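Local structure of putative dehydrogenase (6UUG) at residues 84-89 with 320-325; 109-114 with 246-251; 272-277 with 363-368; 46-51 with 373-378; 145-150 with 163-168. The protein acts as the methanesulfinate monooxygenase of a two-component, flavin-dependent system in bacterial sulfur assimilation. One frame throughout, in Å; residues are numbered along the deposited sequence.

Contact 1: 84-89 with 320-325; sequences RWSETL and LLDEAW
W85 and D322 bring the two backbones nearest, with 5.9 Å between their CA atoms. The short helical segments 85-89 and 320-325 run closer to antiparallel than to parallel, at 137°, and their axes pass 9.4 Å apart. D322 meets the first turn of helix 85-96, just after the N-cap residue R84, and grips S86 twice. D322 OD1 accepts the backbone N of S86 at 2.9 Å. D322 OD2 takes the S86 hydroxyl OG at 2.6 Å through its syn lone pair. This OG lies between its own backbone N and carbonyl carbon (chi1 63°), which turns it to the same carboxylate as the N-H. A negative group at this helix start probably also suits the helix dipole. The salt bridge from R84 to D322 is long, and doubtful because R84 has a second conformer. Replacing D322 by an alanine would probably leave the N-H and hydroxyl of S86 without their shared acceptor. On the apolar side, W85 and W325 form a T-shaped pair with planes at 74°. The W85 edge points at the W325 face, with W85 NE1 3.4 Å from W325 CE3. L321 CD2 packs on W85 CB at 3.7 Å and reaches L89 CD1. Helix 100-119 packs on W85 through A114. Helix 247-277 meets L89 at L254 and H258 and meets W325 at I251, while helix 333-360 touches L321 through L339.

Contact 2: 109-114 with 246-251; sequences HHLMLA and CLRPLI
L111 is the main apolar partner of both R248 and I251. The two helical segments are almost exactly antiparallel, at 175°, with axes 10.0 Å apart. No hydrogen bond joins the two segments themselves, which meet by packing.

The first kind of packing is aliphatic. L111 CD1 touches I251 CG2 at 3.8 Å. A114 CB meets I251 CD1 at 4.1 Å, so both branches of the isoleucine are used. The CB of I251 points toward the other helix. L111 gets there by its torsions: its CG stands trans to the backbone N (chi1 176°), which carries both methyls across the gap.

The second kind sets hydrocarbon against a guanidinium. L111 CD2 lies over one face of the R248 group, 3.7 Å from R248 NH2 and offset toward its rim. M112 CE comes within 3.7 Å of the same NH2, but at a slant. M112 bends at chi2 and chi3, which returns its methyl end toward R248 although its CB starts away. R248 itself turns sharply at chi2 (-89°), so its flat end lies across the leucine at about a right angle.

The polar end of R248 is satisfied just beyond the segments. Its NE bonds OG1 of T115, the residue after A114 on helix 100-119, and NH2 also has a hydrogen-bond partner there. A buried charge is thus held on the helix that supplies its apolar cover.

Helix 294-327 closes one flank, with L321 and W325 on I251. Strand 139-142 lies against M112 through W139 and N141.

Contact 3: 272-277 with 363-368; sequences RQYTLS and EVTGAR
Y274 and T275 press against V364 and T365, where CA of T275 and CA of T365 are 5.1 Å apart. This is the tight part, and T275, V364 and T365 are buried in it. T275 OG1 lies 2.9 Å from V364 O, but the bond is not settled, since this one proton has another acceptor within reach; the strongest partner of OG1 is Y300. T365 CB packs on Y274 CD1 at 3.7 Å. The carbonyl O of T365 lies at the ring edge, 3.4 Å from Y274 CE1. With CG trans to the backbone N (chi1 -162°), the Y274 ring swings across to the loop beyond T365. There, at the partly exposed rim, fewer atoms meet. Y274 OH lies 3.2 Å from R368 C and 3.5 Å from R368 CB, and stands farther off over one face of the R368 guanidinium. R368 is a partly exposed residue whose NH1 bonds the E278 carbonyl. A glycine in place of Y274 would probably open a gap beside T365 and leave the R368 end with less packing. L404 of the third subunit also packs on T275. The contact joins the C-terminal end of long helix 247-277 to the end of short helix 362-365, where G366 breaks the helix with positive phi (99°), in the C-terminal helical domain of the acyl-CoA dehydrogenase fold.

Contact 4: 46-51 with 373-378; sequences TAVERD and SLRLDR
V48 sets its CG2 over the centre of one face of the R378 guanidinium, 3.9 Å from R378 CZ. At the edge of that group lies the R375 carbonyl, and R378 NH1 bonds R375 O at 3.0 Å, from above the carbonyl plane. The R375 guanidinium has D51 at its edge. It grips D51 OD2 side-on, with R375 NE at 2.6 Å and R375 NH2 at 2.9 Å. The oxygen lies in the guanidinium plane, yet the carboxylate is turned 49° from it. R375 NE meets the anti lone pair of D51 OD2, whereas R375 NH2 comes from above the carboxylate plane. R375 bends at chi3 (74°), which brings NE round to the acid. A type I beta turn from R375 to R378 sets up both arginines, and R375 O also accepts the R378 backbone N, from the face opposite NH1. The turn leads into helix 378-386 and meets helix 32-53, so the C-terminal part of the chain is held against an N-terminal helix. V48 CG1 fills the angle between the S373 carbonyl O, at 3.3 Å, and R375 CD, at 3.5 Å. D51 OD2 has a second ionic partner in R381, and R378 NH2 pairs with E270.

Contact 5: 145-150 with 163-168; sequences PLDTRT and GKKSFC
D147 and S166 meet through one carboxylate oxygen. D147 OD2 accepts S166 OG at 3.2 Å from its anti side, and the S166 backbone N makes a weak bond to the same atom. The same carboxylate lies edge to edge with the R149 guanidinium. R149 grips it side-on: R149 NE bonds D147 OD1, and R149 NH2 bonds D147 OD2 at 3.0 Å. The oxygens stay close to the guanidinium plane. The R149 chain bends back at chi3 (-62°) to do so. This fixes the rotation of the group and turns one face to K164, whose CB lies 3.7 Å from R149 NH1. K164 crosses R149 at a slant and carries its own charge away to T222. K165 takes another course. Its CG lies against T150 OG1 at 3.0 Å, a tight meeting, with the two side chains at about a right angle. K165 NZ is 4.7 Å from D147 OD2, not in contact, and the opposite charges probably attract. T150 OG1 also makes a weak bond to K164 O. At G163 the two segments come very near, with its CA 3.5 Å from R149 O in a CA-H...O contact. Any CB there would strike R149 O and T150 CA. D147 OD1 also accepts the backbone N of R149, which makes an Asx turn. It leads into strand 151-154, in the middle beta domain characteristic of the acyl-CoA dehydrogenase fold.

In the fold
Contacts 1 and 2 form one continuous packed region, with centres 11 Å apart. They join where W85 CZ2 meets A114 CB at 3.7 Å and W325 CZ3 meets I251 CD1 at 3.8 Å. Contacts 3 and 4 form a second region, with centres 16 Å apart, linked by Y274 CE2 and L374 CD1 at 3.7 Å. Helix 247-277 runs between the two regions and serves contact 2 near its start and contact 3 at its end, centres 38 Å apart. Contact 5 stands apart in the beta domain, its nearest atoms about 7 Å from contact 2. None of the five can be assigned to the flavin or substrate site.

Contact 1: 84-89 with 320-325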
# COMPACT_ATOMS: atom_id res chain seq x y z
N ARG A 84 14.55 18.30 30.01
CA ARG A 84 15.27 17.40 29.13
C ARG A 84 14.74 17.54 27.70
O ARG A 84 13.64 18.05 27.48
CB ARG A 84 15.13 15.94 29.59
CG ARG A 84 15.79 15.65 30.94
CD ARG A 84 15.33 14.30 31.48
NE ARG A 84 13.89 14.10 31.29
CZ ARG A 84 12.96 14.40 32.19
NH1 ARG A 84 11.68 14.17 31.90
NH2 ARG A 84 13.29 14.92 33.36
N TRP A 85 15.55 17.10 26.74
CA TRP A 85 15.14 17.21 25.34
C TRP A 85 13.80 16.53 25.09
O TRP A 85 12.98 17.04 24.31
CB TRP A 85 16.21 16.61 24.43
CG TRP A 85 17.23 17.65 24.12
CD1 TRP A 85 18.53 17.70 24.55
CD2 TRP A 85 17.01 18.86 23.38
NE1 TRP A 85 19.14 18.85 24.11
CE2 TRP A 85 18.23 19.58 23.39
CE3 TRP A 85 15.91 19.40 22.70
CZ2 TRP A 85 18.37 20.81 22.74
CZ3 TRP A 85 16.06 20.63 22.06
CH2 TRP A 85 17.28 21.32 22.09
N SER A 86 13.56 15.37 25.70
CA SER A 86 12.27 14.72 25.49
C SER A 86 11.10 15.61 25.91
O SER A 86 10.04 15.56 25.27
CB SER A 86 12.23 13.38 26.24
OG SER A 86 12.33 13.58 27.65
N GLU A 87 11.27 16.43 26.96
CA GLU A 87 10.19 17.32 27.38
C GLU A 87 10.05 18.51 26.44
O GLU A 87 8.93 18.93 26.11
CB GLU A 87 10.44 17.84 28.80
CG GLU A 87 10.63 16.78 29.86
CD GLU A 87 11.05 17.41 31.19
OE1 GLU A 87 10.16 17.89 31.93
OE2 GLU A 87 12.26 17.47 31.47
N THR A 88 11.17 19.09 26.01
CA THR A 88 11.12 20.18 25.04
C THR A 88 10.44 19.72 23.76
O THR A 88 9.59 20.43 23.21
CB THR A 88 12.53 20.67 24.75
OG1 THR A 88 13.12 21.19 25.96
CG2 THR A 88 12.51 21.74 23.69
N LEU A 89 10.80 18.53 23.28
CA LEU A 89 10.21 18.03 22.03
C LEU A 89 8.75 17.64 22.23
O LEU A 89 7.96 17.75 21.29
CB LEU A 89 11.04 16.86 21.52
CG LEU A 89 12.47 17.23 21.13
CD1 LEU A 89 13.34 15.99 20.95
CD2 LEU A 89 12.44 18.09 19.87
N LEU A 320 16.43 8.07 23.89
CA LEU A 320 17.82 7.87 23.52
C LEU A 320 18.55 9.20 23.38
O LEU A 320 19.74 9.29 23.70
CB LEU A 320 17.94 7.08 22.22
CG LEU A 320 17.50 5.61 22.25
CD1 LEU A 320 17.50 5.03 20.84
CD2 LEU A 320 18.46 4.82 23.12
N LEU A 321 17.87 10.26 22.90
CA LEU A 321 18.51 11.56 22.84
C LEU A 321 18.83 12.07 24.25
O LEU A 321 19.93 12.58 24.50
CB LEU A 321 17.63 12.57 22.09
CG LEU A 321 18.07 14.04 22.11
CD1 LEU A 321 19.51 14.16 21.61
CD2 LEU A 321 17.11 14.93 21.28
N ASP A 322 17.87 11.95 25.18
CA ASP A 322 18.13 12.30 26.58
C ASP A 322 19.40 11.63 27.07
O ASP A 322 20.28 12.28 27.66
CB ASP A 322 16.96 11.89 27.47
CG ASP A 322 15.76 12.83 27.37
OD1 ASP A 322 15.85 13.88 26.70
OD2 ASP A 322 14.70 12.50 27.99
N GLU A 323 19.52 10.31 26.83
CA GLU A 323 20.66 9.55 27.35
C GLU A 323 21.96 9.97 26.68
O GLU A 323 22.99 10.10 27.35
CB GLU A 323 20.40 8.04 27.18
CG GLU A 323 19.23 7.53 28.05
CD GLU A 323 18.72 6.13 27.69
OE1 GLU A 323 19.27 5.48 26.77
OE2 GLU A 323 17.74 5.69 28.34
N ALA A 324 21.92 10.23 25.37
CA ALA A 324 23.13 10.68 24.67
C ALA A 324 23.56 12.06 25.14
O ALA A 324 24.76 12.30 25.37
CB ALA A 324 22.89 10.69 23.15
N TRP A 325 22.61 13.00 25.24
CA TRP A 325 22.92 14.35 25.69
C TRP A 325 23.59 14.34 27.05
O TRP A 325 24.54 15.10 27.30
CB TRP A 325 21.64 15.19 25.74
CG TRP A 325 21.86 16.61 26.11
CD1 TRP A 325 21.82 17.15 27.38
CD2 TRP A 325 22.16 17.70 25.22
NE1 TRP A 325 22.08 18.50 27.32
CE2 TRP A 325 22.30 18.86 26.01
CE3 TRP A 325 22.35 17.79 23.83
CZ2 TRP A 325 22.59 20.10 25.46
CZ3 TRP A 325 22.62 19.04 23.28
CH2 TRP A 325 22.75 20.17 24.09

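Contact 2: 109-114 with 246-251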
# COMPACT_ATOMS: atom_id res chain seq x y z
N HIS A 109 13.73 27.62 17.51
CA HIS A 109 14.32 28.43 18.56
C HIS A 109 15.20 27.58 19.49
O HIS A 109 16.37 27.91 19.74
CB HIS A 109 13.20 29.15 19.33
CG HIS A 109 13.62 29.66 20.67
ND1 HIS A 109 14.19 30.90 20.85
CD2 HIS A 109 13.55 29.09 21.90
CE1 HIS A 109 14.46 31.07 22.14
NE2 HIS A 109 14.08 29.99 22.79
N HIS A 110 14.68 26.45 19.97
CA HIS A 110 15.50 25.66 20.88
C HIS A 110 16.64 24.96 20.16
O HIS A 110 17.69 24.69 20.76
CB HIS A 110 14.61 24.67 21.65
CG HIS A 110 13.70 25.35 22.63
ND1 HIS A 110 14.17 25.92 23.79
CD2 HIS A 110 12.37 25.63 22.58
CE1 HIS A 110 13.17 26.49 24.44
NE2 HIS A 110 12.07 26.33 23.72
N LEU A 111 16.46 24.66 18.87
CA LEU A 111 17.58 24.16 18.06
C LEU A 111 18.69 25.20 17.94
O LEU A 111 19.88 24.84 17.95
CB LEU A 111 17.08 23.74 16.67
CG LEU A 111 18.16 23.28 15.69
CD1 LEU A 111 18.81 21.99 16.14
CD2 LEU A 111 17.55 23.09 14.29
N MET A 112 18.34 26.48 17.80
CA MET A 112 19.37 27.52 17.73
C MET A 112 20.15 27.60 19.04
O MET A 112 21.38 27.74 19.03
CB MET A 112 18.76 28.88 17.41
CG MET A 112 18.01 28.97 16.07
SD MET A 112 18.92 28.31 14.66
CE MET A 112 17.88 26.92 14.19
N LEU A 113 19.45 27.49 20.17
CA LEU A 113 20.15 27.44 21.46
C LEU A 113 21.05 26.22 21.56
O LEU A 113 22.18 26.31 22.06
CB LEU A 113 19.13 27.46 22.60
CG LEU A 113 18.35 28.76 22.80
CD1 LEU A 113 17.35 28.56 23.93
CD2 LEU A 113 19.34 29.88 23.16
N ALA A 114 20.58 25.07 21.07
CA ALA A 114 21.43 23.88 21.06
C ALA A 114 22.67 24.09 20.21
O ALA A 114 23.74 23.55 20.52
CB ALA A 114 20.65 22.67 20.54
N CYS A 246 27.98 16.53 17.09
CA CYS A 246 27.20 15.92 16.02
C CYS A 246 25.79 15.55 16.45
O CYS A 246 25.04 15.00 15.63
CB CYS A 246 27.94 14.70 15.47
SG CYS A 246 29.40 15.17 14.44
N LEU A 247 25.40 15.83 17.69
CA LEU A 247 23.98 15.72 18.02
C LEU A 247 23.15 16.83 17.39
O LEU A 247 21.93 16.69 17.30
CB LEU A 247 23.76 15.75 19.53
CG LEU A 247 24.21 14.57 20.37
CD1 LEU A 247 23.93 14.90 21.84
CD2 LEU A 247 23.56 13.25 19.97
N ARG A 248 23.78 17.92 16.94
CA ARG A 248 22.99 19.04 16.43
C ARG A 248 22.07 18.64 15.28
O ARG A 248 20.87 18.97 15.33
CB ARG A 248 23.93 20.18 16.02
CG ARG A 248 23.23 21.54 15.84
CD ARG A 248 22.71 21.78 14.45
NE ARG A 248 22.08 23.09 14.39
CZ ARG A 248 21.31 23.53 13.40
NH1 ARG A 248 21.07 22.77 12.34
NH2 ARG A 248 20.79 24.74 13.47
N PRO A 249 22.53 17.97 14.22
CA PRO A 249 21.58 17.59 13.16
C PRO A 249 20.53 16.59 13.63
O PRO A 249 19.42 16.58 13.10
CB PRO A 249 22.48 16.99 12.07
CG PRO A 249 23.71 16.54 12.80
CD PRO A 249 23.91 17.56 13.88
N LEU A 250 20.86 15.76 14.62
CA LEU A 250 19.90 14.79 15.13
C LEU A 250 18.79 15.47 15.92
O LEU A 250 17.63 15.05 15.84
CB LEU A 250 20.63 13.73 15.97
CG LEU A 250 21.77 12.98 15.27
CD1 LEU A 250 22.30 11.86 16.15
CD2 LEU A 250 21.27 12.42 13.93
N ILE A 251 19.13 16.51 16.68
CA ILE A 251 18.11 17.32 17.34
C ILE A 251 17.19 17.96 16.30
O ILE A 251 15.97 17.97 16.45
CB ILE A 251 18.76 18.37 18.25
CG1 ILE A 251 19.44 17.67 19.44
CG2 ILE A 251 17.72 19.40 18.74
CD1 ILE A 251 20.45 18.57 20.17

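Contact 3: 272-277 with 363-368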
# COMPACT_ATOMS: atom_id res chain seq x y z
N ARG A 272 -11.96 12.89 14.40
CA ARG A 272 -12.81 12.29 15.42
C ARG A 272 -13.99 13.20 15.75
O ARG A 272 -15.15 12.77 15.75
CB ARG A 272 -12.01 12.05 16.70
CG ARG A 272 -11.38 10.70 16.87
CD ARG A 272 -10.93 10.54 18.34
NE ARG A 272 -12.03 10.12 19.21
CZ ARG A 272 -12.57 10.85 20.18
NH1 ARG A 272 -12.11 12.07 20.45
NH2 ARG A 272 -13.57 10.35 20.90
N GLN A 273 -13.70 14.45 16.08
CA GLN A 273 -14.78 15.36 16.47
C GLN A 273 -15.77 15.51 15.33
O GLN A 273 -16.99 15.51 15.56
CB GLN A 273 -14.20 16.72 16.89
CG GLN A 273 -13.34 16.68 18.14
CD GLN A 273 -14.11 16.21 19.35
OE1 GLN A 273 -15.29 16.51 19.51
NE2 GLN A 273 -13.44 15.45 20.23
N TYR A 274 -15.28 15.60 14.09
CA TYR A 274 -16.17 15.81 12.96
C TYR A 274 -17.01 14.57 12.69
O TYR A 274 -18.22 14.67 12.48
CB TYR A 274 -15.36 16.22 11.73
CG TYR A 274 -16.21 16.85 10.66
CD1 TYR A 274 -16.91 16.07 9.75
CD2 TYR A 274 -16.34 18.23 10.57
CE1 TYR A 274 -17.71 16.64 8.77
CE2 TYR A 274 -17.14 18.82 9.58
CZ TYR A 274 -17.82 18.01 8.69
OH TYR A 274 -18.62 18.56 7.71
N THR A 275 -16.39 13.38 12.72
CA THR A 275 -17.11 12.13 12.52
C THR A 275 -18.26 11.99 13.51
O THR A 275 -19.37 11.59 13.13
CB THR A 275 -16.15 10.94 12.64
OG1 THR A 275 -15.18 11.02 11.59
CG2 THR A 275 -16.91 9.61 12.52
N LEU A 276 -18.01 12.33 14.77
CA LEU A 276 -19.00 12.16 15.83
C LEU A 276 -20.04 13.28 15.86
O LEU A 276 -21.11 13.07 16.44
CB LEU A 276 -18.29 12.08 17.18
CG LEU A 276 -17.34 10.90 17.34
CD1 LEU A 276 -16.58 10.98 18.67
CD2 LEU A 276 -18.12 9.59 17.22
N SER A 277 -19.76 14.44 15.27
CA SER A 277 -20.60 15.62 15.40
C SER A 277 -21.38 15.97 14.15
O SER A 277 -22.52 16.43 14.25
CB SER A 277 -19.75 16.84 15.80
OG SER A 277 -19.02 16.60 17.00
N GLU A 363 -12.09 10.28 4.26
CA GLU A 363 -13.07 9.21 4.00
C GLU A 363 -13.98 8.93 5.19
O GLU A 363 -15.01 8.28 5.01
CB GLU A 363 -12.37 7.92 3.60
CG GLU A 363 -11.68 7.99 2.26
CD GLU A 363 -11.35 6.61 1.71
OE1 GLU A 363 -10.31 6.48 1.03
OE2 GLU A 363 -12.13 5.66 1.95
N VAL A 364 -13.63 9.37 6.39
CA VAL A 364 -14.51 9.22 7.54
C VAL A 364 -15.11 10.53 8.02
O VAL A 364 -15.98 10.50 8.90
CB VAL A 364 -13.81 8.52 8.73
CG1 VAL A 364 -13.32 7.12 8.31
CG2 VAL A 364 -12.69 9.37 9.27
N THR A 365 -14.68 11.67 7.48
CA THR A 365 -15.35 12.93 7.77
C THR A 365 -16.37 13.29 6.69
O THR A 365 -17.44 13.80 7.01
CB THR A 365 -14.33 14.07 7.97
OG1 THR A 365 -13.54 14.25 6.78
CG2 THR A 365 -13.41 13.76 9.13
N GLY A 366 -16.07 13.02 5.42
CA GLY A 366 -17.09 13.05 4.38
C GLY A 366 -17.10 14.34 3.57
O GLY A 366 -16.28 15.25 3.75
N ALA A 367 -18.09 14.40 2.67
CA ALA A 367 -18.10 15.40 1.60
C ALA A 367 -18.27 16.82 2.13
O ALA A 367 -17.81 17.77 1.49
CB ALA A 367 -19.20 15.08 0.59
N ARG A 368 -18.94 17.00 3.27
CA ARG A 368 -19.12 18.34 3.80
C ARG A 368 -17.90 18.86 4.56
O ARG A 368 -17.84 20.06 4.86
CB ARG A 368 -20.37 18.37 4.69
CG ARG A 368 -21.69 18.30 3.90
CD ARG A 368 -22.85 17.72 4.70
NE ARG A 368 -23.12 18.47 5.93
CZ ARG A 368 -22.79 18.07 7.15
NH1 ARG A 368 -22.16 16.91 7.33
NH2 ARG A 368 -23.08 18.82 8.20

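Contact 4: 46-51 with 373-378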
# COMPACT_ATOMS: atom_id res chain seq x y z
N THR A 46 -7.71 30.62 16.69
CA THR A 46 -7.42 31.41 15.50
C THR A 46 -6.61 30.65 14.45
O THR A 46 -6.22 31.25 13.45
CB THR A 46 -6.67 32.69 15.88
OG1 THR A 46 -5.41 32.33 16.48
CG2 THR A 46 -7.47 33.51 16.89
N ALA A 47 -6.32 29.37 14.68
CA ALA A 47 -5.40 28.65 13.81
C ALA A 47 -5.89 28.60 12.36
O ALA A 47 -5.09 28.77 11.43
CB ALA A 47 -5.17 27.23 14.34
N VAL A 48 -7.18 28.37 12.16
CA VAL A 48 -7.71 28.24 10.80
C VAL A 48 -7.61 29.57 10.06
O VAL A 48 -7.17 29.61 8.90
CB VAL A 48 -9.15 27.71 10.84
CG1 VAL A 48 -9.78 27.74 9.46
CG2 VAL A 48 -9.17 26.29 11.39
N GLU A 49 -7.99 30.67 10.72
CA GLU A 49 -7.91 31.98 10.08
C GLU A 49 -6.46 32.37 9.78
O GLU A 49 -6.18 33.02 8.77
CB GLU A 49 -8.57 33.04 10.98
N ARG A 50 -5.53 31.99 10.66
CA ARG A 50 -4.14 32.37 10.44
C ARG A 50 -3.46 31.51 9.38
O ARG A 50 -2.49 31.96 8.76
CB ARG A 50 -3.37 32.31 11.77
CG ARG A 50 -3.83 33.35 12.79
CD ARG A 50 -2.97 33.37 14.04
NE ARG A 50 -3.27 32.25 14.94
CZ ARG A 50 -2.51 31.16 15.07
NH1 ARG A 50 -1.39 31.05 14.37
NH2 ARG A 50 -2.87 30.20 15.90
N ASP A 51 -3.92 30.27 9.18
CA ASP A 51 -3.42 29.47 8.07
C ASP A 51 -3.73 30.15 6.74
O ASP A 51 -2.91 30.13 5.82
CB ASP A 51 -4.02 28.07 8.12
CG ASP A 51 -3.69 27.24 6.90
OD1 ASP A 51 -2.55 26.74 6.80
OD2 ASP A 51 -4.58 27.08 6.03
N SER A 373 -14.08 26.98 5.15
CA SER A 373 -14.04 27.59 6.48
C SER A 373 -13.36 26.69 7.50
O SER A 373 -12.88 27.18 8.52
CB SER A 373 -15.46 27.91 6.96
OG SER A 373 -16.16 26.72 7.29
N LEU A 374 -13.31 25.38 7.23
CA LEU A 374 -12.72 24.42 8.15
C LEU A 374 -11.23 24.21 7.89
O LEU A 374 -10.50 23.90 8.84
CB LEU A 374 -13.44 23.07 8.04
CG LEU A 374 -14.95 23.08 8.28
CD1 LEU A 374 -15.55 21.72 7.92
CD2 LEU A 374 -15.23 23.41 9.73
N ARG A 375 -10.78 24.38 6.65
CA ARG A 375 -9.40 24.14 6.22
C ARG A 375 -8.84 22.86 6.83
O ARG A 375 -7.72 22.81 7.35
CB ARG A 375 -8.50 25.34 6.54
CG ARG A 375 -9.04 26.65 5.96
CD ARG A 375 -8.21 27.86 6.32
NE ARG A 375 -6.97 27.88 5.56
CZ ARG A 375 -6.87 28.33 4.31
NH1 ARG A 375 -7.95 28.78 3.67
NH2 ARG A 375 -5.69 28.31 3.70
N LEU A 376 -9.64 21.79 6.75
CA LEU A 376 -9.21 20.51 7.29
C LEU A 376 -8.02 19.93 6.53
O LEU A 376 -7.30 19.09 7.08
CB LEU A 376 -10.40 19.54 7.28
CG LEU A 376 -10.29 18.18 7.96
CD1 LEU A 376 -9.90 18.30 9.43
CD2 LEU A 376 -11.62 17.45 7.81
N ASP A 377 -7.79 20.39 5.30
CA ASP A 377 -6.63 20.00 4.51
C ASP A 377 -5.33 20.63 4.99
O ASP A 377 -4.27 20.27 4.48
CB ASP A 377 -6.83 20.37 3.03
CG ASP A 377 -6.92 21.87 2.82
OD1 ASP A 377 -7.61 22.54 3.62
OD2 ASP A 377 -6.30 22.41 1.86
N ARG A 378 -5.39 21.57 5.94
CA ARG A 378 -4.16 22.24 6.37
C ARG A 378 -3.16 21.25 6.99
O ARG A 378 -1.95 21.40 6.80
CB ARG A 378 -4.48 23.39 7.35
CG ARG A 378 -4.88 22.98 8.77
CD ARG A 378 -5.45 24.17 9.56
NE ARG A 378 -5.77 23.81 10.94
CZ ARG A 378 -6.85 23.10 11.28
NH1 ARG A 378 -7.71 22.70 10.35
NH2 ARG A 378 -7.07 22.80 12.56

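Contact 5: 145-150 with 163-168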
# COMPACT_ATOMS: atom_id res chain seq x y z
N PRO A 145 23.09 25.18 4.89
CA PRO A 145 24.32 24.63 4.31
C PRO A 145 24.25 24.46 2.80
O PRO A 145 25.30 24.42 2.15
CB PRO A 145 24.46 23.27 5.02
CG PRO A 145 23.07 22.92 5.45
CD PRO A 145 22.42 24.23 5.80
N LEU A 146 23.05 24.36 2.23
CA LEU A 146 22.87 24.20 0.79
C LEU A 146 22.60 25.52 0.09
O LEU A 146 22.01 25.53 -1.00
CB LEU A 146 21.75 23.20 0.51
CG LEU A 146 21.90 21.84 1.19
CD1 LEU A 146 20.72 20.94 0.84
CD2 LEU A 146 23.21 21.18 0.81
N ASP A 147 23.00 26.64 0.70
CA ASP A 147 22.84 27.98 0.11
C ASP A 147 24.17 28.70 0.33
O ASP A 147 24.35 29.38 1.34
CB ASP A 147 21.67 28.74 0.72
CG ASP A 147 21.36 30.04 -0.02
OD1 ASP A 147 22.26 30.57 -0.71
OD2 ASP A 147 20.22 30.53 0.10
N THR A 148 25.08 28.55 -0.63
CA THR A 148 26.42 29.11 -0.53
C THR A 148 26.52 30.52 -1.10
O THR A 148 27.63 30.97 -1.41
CB THR A 148 27.42 28.18 -1.23
OG1 THR A 148 27.06 28.06 -2.61
CG2 THR A 148 27.40 26.80 -0.59
N ARG A 149 25.40 31.24 -1.22
CA ARG A 149 25.41 32.60 -1.75
C ARG A 149 25.93 33.63 -0.75
O ARG A 149 26.27 34.74 -1.16
CB ARG A 149 24.01 33.01 -2.20
CG ARG A 149 23.53 32.34 -3.48
CD ARG A 149 22.14 32.83 -3.85
NE ARG A 149 21.16 32.49 -2.81
CZ ARG A 149 19.95 33.03 -2.72
NH1 ARG A 149 19.56 33.94 -3.60
NH2 ARG A 149 19.14 32.66 -1.74
N THR A 150 25.98 33.31 0.54
CA THR A 150 26.54 34.21 1.53
C THR A 150 27.98 33.83 1.81
O THR A 150 28.27 32.67 2.12
CB THR A 150 25.72 34.18 2.82
OG1 THR A 150 24.40 34.65 2.55
CG2 THR A 150 26.35 35.08 3.88
N GLY A 163 25.84 38.64 1.05
CA GLY A 163 25.18 37.76 0.11
C GLY A 163 23.73 37.59 0.47
O GLY A 163 23.18 38.32 1.30
N LYS A 164 23.09 36.62 -0.16
CA LYS A 164 21.67 36.36 0.06
C LYS A 164 21.47 34.97 0.65
O LYS A 164 22.32 34.09 0.49
CB LYS A 164 20.88 36.52 -1.24
CG LYS A 164 20.90 37.95 -1.77
CD LYS A 164 20.09 38.09 -3.05
CE LYS A 164 20.07 39.54 -3.52
NZ LYS A 164 19.48 40.46 -2.50
N LYS A 165 20.35 34.79 1.35
CA LYS A 165 20.00 33.52 1.95
C LYS A 165 18.50 33.31 1.85
O LYS A 165 17.72 34.27 1.84
CB LYS A 165 20.43 33.43 3.43
CG LYS A 165 21.93 33.32 3.64
CD LYS A 165 22.30 32.85 5.04
CE LYS A 165 23.14 31.58 4.97
NZ LYS A 165 22.43 30.49 4.23
N SER A 166 18.09 32.05 1.77
CA SER A 166 16.69 31.68 1.74
C SER A 166 16.43 30.63 2.82
O SER A 166 17.36 30.13 3.46
CB SER A 166 16.28 31.15 0.36
OG SER A 166 17.07 30.03 -0.00
N PHE A 167 15.15 30.30 3.01
CA PHE A 167 14.71 29.35 4.04
C PHE A 167 15.14 29.82 5.43
O PHE A 167 15.77 29.08 6.20
CB PHE A 167 15.23 27.94 3.74
N CYS A 168 14.80 31.06 5.75
CA CYS A 168 15.21 31.68 7.01
C CYS A 168 14.11 31.55 8.07
O CYS A 168 13.56 32.54 8.56
CB CYS A 168 15.58 33.14 6.78
SG CYS A 168 17.08 33.33 5.79